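Local coordinates for protein pectate lyase (Pectobacterium carotovorum, PDB 4U49) that probably cleaves polygalacturonate and methylated pectins by calcium-dependent beta-elimination, acting within the chain as a secreted enzyme of a plant-pathogenic bacterium, at residues K224-N232 with F244-W254. Numbering follows the deposited sequence.
Sequences KPDKVLQQN and FTLTGQHGKLW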
loop_
_atom_site.group_PDB
_atom_site.type_symbol
_atom_site.label_atom_id
_atom_site.label_comp_id
_atom_site.label_asym_id
_atom_site.label_seq_id
_atom_site.Cartn_x
_atom_site.Cartn_y
_atom_site.Cartn_z
ATOM N N LYS A 224 12.299 11.715 12.131
ATOM C CA LYS A 224 11.047 12.191 11.557
ATOM C C LYS A 224 9.917 11.190 11.784
ATOM O O LYS A 224 10.163 9.986 11.874
ATOM C CB LYS A 224 11.219 12.462 10.060
ATOM N N PRO A 225 8.675 11.690 11.897
ATOM C CA PRO A 225 7.498 10.823 12.016
ATOM C C PRO A 225 7.390 9.849 10.847
ATOM O O PRO A 225 7.638 10.235 9.703
ATOM C CB PRO A 225 6.332 11.815 12.013
ATOM C CG PRO A 225 6.916 13.071 12.553
ATOM C CD PRO A 225 8.322 13.115 12.023
ATOM N N ASP A 226 7.035 8.601 11.138
ATOM C CA ASP A 226 6.927 7.579 10.105
ATOM C C ASP A 226 5.790 7.889 9.139
ATOM O O ASP A 226 4.722 8.344 9.546
ATOM C CB ASP A 226 6.723 6.200 10.736
ATOM C CG ASP A 226 7.924 5.743 11.541
ATOM O OD1 ASP A 226 7.732 5.042 12.558
ATOM O OD2 ASP A 226 9.062 6.088 11.158
ATOM N N LYS A 227 6.031 7.652 7.854
ATOM C CA LYS A 227 5.017 7.901 6.840
ATOM C C LYS A 227 5.135 6.892 5.704
ATOM O O LYS A 227 6.235 6.515 5.299
ATOM C CB LYS A 227 5.124 9.331 6.306
ATOM C CG LYS A 227 6.403 9.618 5.546
ATOM C CD LYS A 227 6.946 10.999 5.860
ATOM C CE LYS A 227 8.057 11.375 4.891
ATOM N NZ LYS A 227 9.094 10.303 4.784
ATOM N N VAL A 228 3.991 6.455 5.195
ATOM C CA VAL A 228 3.961 5.408 4.184
ATOM C C VAL A 228 4.081 5.971 2.773
ATOM O O VAL A 228 4.883 5.494 1.969
ATOM C CB VAL A 228 2.662 4.592 4.277
ATOM C CG1 VAL A 228 2.674 3.453 3.266
ATOM C CG2 VAL A 228 2.469 4.068 5.692
ATOM N N LEU A 229 3.277 6.987 2.481
ATOM C CA LEU A 229 3.163 7.518 1.125
ATOM C C LEU A 229 3.645 8.959 1.053
ATOM O O LEU A 229 3.435 9.731 1.968
ATOM C CB LEU A 229 1.725 7.441 0.643
ATOM C CG LEU A 229 1.140 6.039 0.589
ATOM C CD1 LEU A 229 -0.309 6.064 0.144
ATOM C CD2 LEU A 229 1.972 5.146 -0.324
ATOM N N GLN A 230 4.292 9.332 -0.033
ATOM C CA GLN A 230 4.931 10.624 -0.095
ATOM C C GLN A 230 4.573 11.160 -1.472
ATOM O O GLN A 230 4.550 10.400 -2.451
ATOM C CB GLN A 230 6.406 10.364 0.218
ATOM C CG GLN A 230 7.415 11.415 0.573
ATOM C CD GLN A 230 6.866 12.683 1.137
ATOM O OE1 GLN A 230 6.195 12.693 2.206
ATOM N NE2 GLN A 230 7.392 13.789 0.587
ATOM N N GLN A 231 4.187 12.433 -1.516
ATOM C CA GLN A 231 3.565 13.013 -2.709
ATOM C C GLN A 231 3.753 14.530 -2.753
ATOM O O GLN A 231 2.891 15.294 -2.310
ATOM C CB GLN A 231 2.063 12.693 -2.757
ATOM C CG GLN A 231 1.368 13.058 -4.064
ATOM C CD GLN A 231 -0.113 12.673 -4.086
ATOM O OE1 GLN A 231 -0.503 11.648 -3.527
ATOM N NE2 GLN A 231 -0.944 13.505 -4.723
ATOM N N ASN A 232 4.887 14.968 -3.282
ATOM C CA ASN A 232 5.251 16.375 -3.228
ATOM C C ASN A 232 4.757 17.168 -4.430
ATOM O O ASN A 232 4.558 18.380 -4.338
ATOM C CB ASN A 232 6.767 16.496 -3.096
ATOM C CG ASN A 232 7.239 16.293 -1.667
ATOM O OD1 ASN A 232 8.058 15.417 -1.390
ATOM N ND2 ASN A 232 6.706 17.099 -0.747
ATOM N N PHE A 244 -4.823 -2.947 -0.098
ATOM C CA PHE A 244 -3.469 -2.682 0.381
ATOM C C PHE A 244 -3.474 -2.660 1.905
ATOM O O PHE A 244 -4.321 -2.011 2.513
ATOM C CB PHE A 244 -2.963 -1.356 -0.203
ATOM C CG PHE A 244 -1.698 -0.839 0.423
ATOM C CD1 PHE A 244 -0.482 -1.460 0.190
ATOM C CD2 PHE A 244 -1.720 0.301 1.212
ATOM C CE1 PHE A 244 0.684 -0.968 0.756
ATOM C CE2 PHE A 244 -0.559 0.795 1.780
ATOM C CZ PHE A 244 0.643 0.162 1.551
ATOM N N THR A 245 -2.550 -3.394 2.519
ATOM C CA THR A 245 -2.610 -3.623 3.962
ATOM C C THR A 245 -1.359 -3.164 4.707
ATOM O O THR A 245 -0.237 -3.531 4.355
ATOM C CB THR A 245 -2.849 -5.119 4.277
ATOM O OG1 THR A 245 -4.122 -5.522 3.756
ATOM C CG2 THR A 245 -2.824 -5.370 5.784
ATOM N N LEU A 246 -1.571 -2.364 5.747
ATOM C CA LEU A 246 -0.496 -1.946 6.640
ATOM C C LEU A 246 -0.461 -2.852 7.864
ATOM O O LEU A 246 -1.494 -3.115 8.475
ATOM C CB LEU A 246 -0.684 -0.490 7.076
ATOM C CG LEU A 246 -0.663 0.601 6.002
ATOM C CD1 LEU A 246 -0.866 1.971 6.642
ATOM C CD2 LEU A 246 0.641 0.567 5.225
ATOM N N THR A 247 0.725 -3.332 8.218
ATOM C CA THR A 247 0.877 -4.130 9.427
ATOM C C THR A 247 2.003 -3.575 10.295
ATOM O O THR A 247 2.893 -2.874 9.808
ATOM C CB THR A 247 1.148 -5.615 9.103
ATOM O OG1 THR A 247 1.224 -6.364 10.323
ATOM C CG2 THR A 247 2.446 -5.775 8.335
ATOM N N GLY A 248 1.954 -3.889 11.584
ATOM C CA GLY A 248 2.917 -3.364 12.532
ATOM C C GLY A 248 2.460 -2.042 13.121
ATOM O O GLY A 248 1.267 -1.819 13.325
ATOM N N GLN A 249 3.415 -1.160 13.390
ATOM C CA GLN A 249 3.113 0.130 13.993
ATOM C C GLN A 249 3.519 1.259 13.051
ATOM O O GLN A 249 4.693 1.406 12.711
ATOM C CB GLN A 249 3.815 0.269 15.346
ATOM C CG GLN A 249 3.374 -0.752 16.394
ATOM C CD GLN A 249 3.935 -2.140 16.140
ATOM O OE1 GLN A 249 5.078 -2.290 15.707
ATOM N NE2 GLN A 249 3.125 -3.163 16.393
ATOM N N HIS A 250 2.535 2.047 12.628
ATOM C CA HIS A 250 2.748 3.081 11.619
ATOM C C HIS A 250 2.553 4.494 12.160
ATOM O O HIS A 250 1.982 4.691 13.233
ATOM C CB HIS A 250 1.804 2.856 10.434
ATOM C CG HIS A 250 2.170 1.678 9.588
ATOM N ND1 HIS A 250 2.889 1.800 8.419
ATOM C CD2 HIS A 250 1.925 0.355 9.744
ATOM C CE1 HIS A 250 3.069 0.603 7.890
ATOM N NE2 HIS A 250 2.496 -0.291 8.675
ATOM N N GLY A 251 3.026 5.474 11.398
ATOM C CA GLY A 251 2.841 6.872 11.740
ATOM C C GLY A 251 1.663 7.457 10.985
ATOM O O GLY A 251 0.539 7.464 11.481
ATOM N N LYS A 252 1.929 7.949 9.779
ATOM C CA LYS A 252 0.887 8.475 8.904
ATOM C C LYS A 252 0.867 7.696 7.601
ATOM O O LYS A 252 1.914 7.274 7.113
ATOM C CB LYS A 252 1.119 9.956 8.605
ATOM C CG LYS A 252 1.010 10.877 9.805
ATOM C CD LYS A 252 1.197 12.331 9.392
ATOM C CE LYS A 252 2.633 12.620 8.989
ATOM N NZ LYS A 252 3.532 12.685 10.177
ATOM N N LEU A 253 -0.315 7.503 7.028
ATOM C CA LEU A 253 -0.386 6.910 5.702
ATOM C C LEU A 253 0.019 7.946 4.661
ATOM O O LEU A 253 0.804 7.659 3.759
ATOM C CB LEU A 253 -1.789 6.381 5.398
ATOM C CG LEU A 253 -1.977 5.843 3.973
ATOM C CD1 LEU A 253 -1.253 4.516 3.784
ATOM C CD2 LEU A 253 -3.447 5.704 3.621
ATOM N N TRP A 254 -0.501 9.160 4.814
ATOM C CA TRP A 254 -0.416 10.163 3.762
ATOM C C TRP A 254 -0.713 11.558 4.307
ATOM O O TRP A 254 -1.712 11.765 4.996
ATOM C CB TRP A 254 -1.394 9.797 2.639
ATOM C CG TRP A 254 -1.296 10.611 1.386
ATOM C CD1 TRP A 254 -0.566 10.314 0.271
ATOM C CD2 TRP A 254 -1.984 11.833 1.101
ATOM N NE1 TRP A 254 -0.745 11.285 -0.684
ATOM C CE2 TRP A 254 -1.611 12.229 -0.199
ATOM C CE3 TRP A 254 -2.874 12.635 1.821
ATOM C CZ2 TRP A 254 -2.099 13.390 -0.794
ATOM C CZ3 TRP A 254 -3.354 13.789 1.230
ATOM C CH2 TRP A 254 -2.967 14.155 -0.065
HETATM O O HOH W 1 3.593 10.167 11.249
#
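Val228 drives both of its methyls into the bend of 244-254. With CG1 anti to the backbone N (chi1 -177°), CG2 falls beside that N and lies 3.6 Å from His250 ND1, approaching the imidazole obliquely, while CG1 faces CZ at the edge of the Phe244 ring and CD2 of Leu246. A compact beta-branched residue thus fills a corner with two short arms. The His250 ring is held within its own segment: its NE2 donates to Thr247 O, 2.8 Å away and above the carbonyl plane, and Leu246 CB sits over one face, displaced toward the rim. Leu229 and Leu253 run side by side, with Leu229 CD1 4.1 Å from Leu253 CD1. Leu229 CB rests 3.7 Å from Trp254 CD1, at the indole edge.

Gln231, extended beyond CG, carries its amide across to Trp254, whose NE1 donates a hydrogen bond to Gln231 OE1, 2.9 Å away. The acceptor lies near the indole plane, but the donor stands above the amide plane, the two planes being 62° apart. Thr238 also bonds OE1, and Ser236 and Asn268 hold NE2, so the buried amide is satisfied at both ends.

Gly251, having no CB, lets its CA come within 3.2 Å of Asp226 O in a CA-H...O contact. Lys252, bent at chi3 and chi4, curls NZ back to a water 2.7 Å away that also donates to Asp226 O.

Backbone bonds, including Val228 N to Lys252 O at 2.9 Å, join successive parallel coils of the right-handed beta-helix. Strand 200-202 continues the ladder beside 229-230, strand 282-287 follows 252-255, and strand 213-216 flanks 244-247.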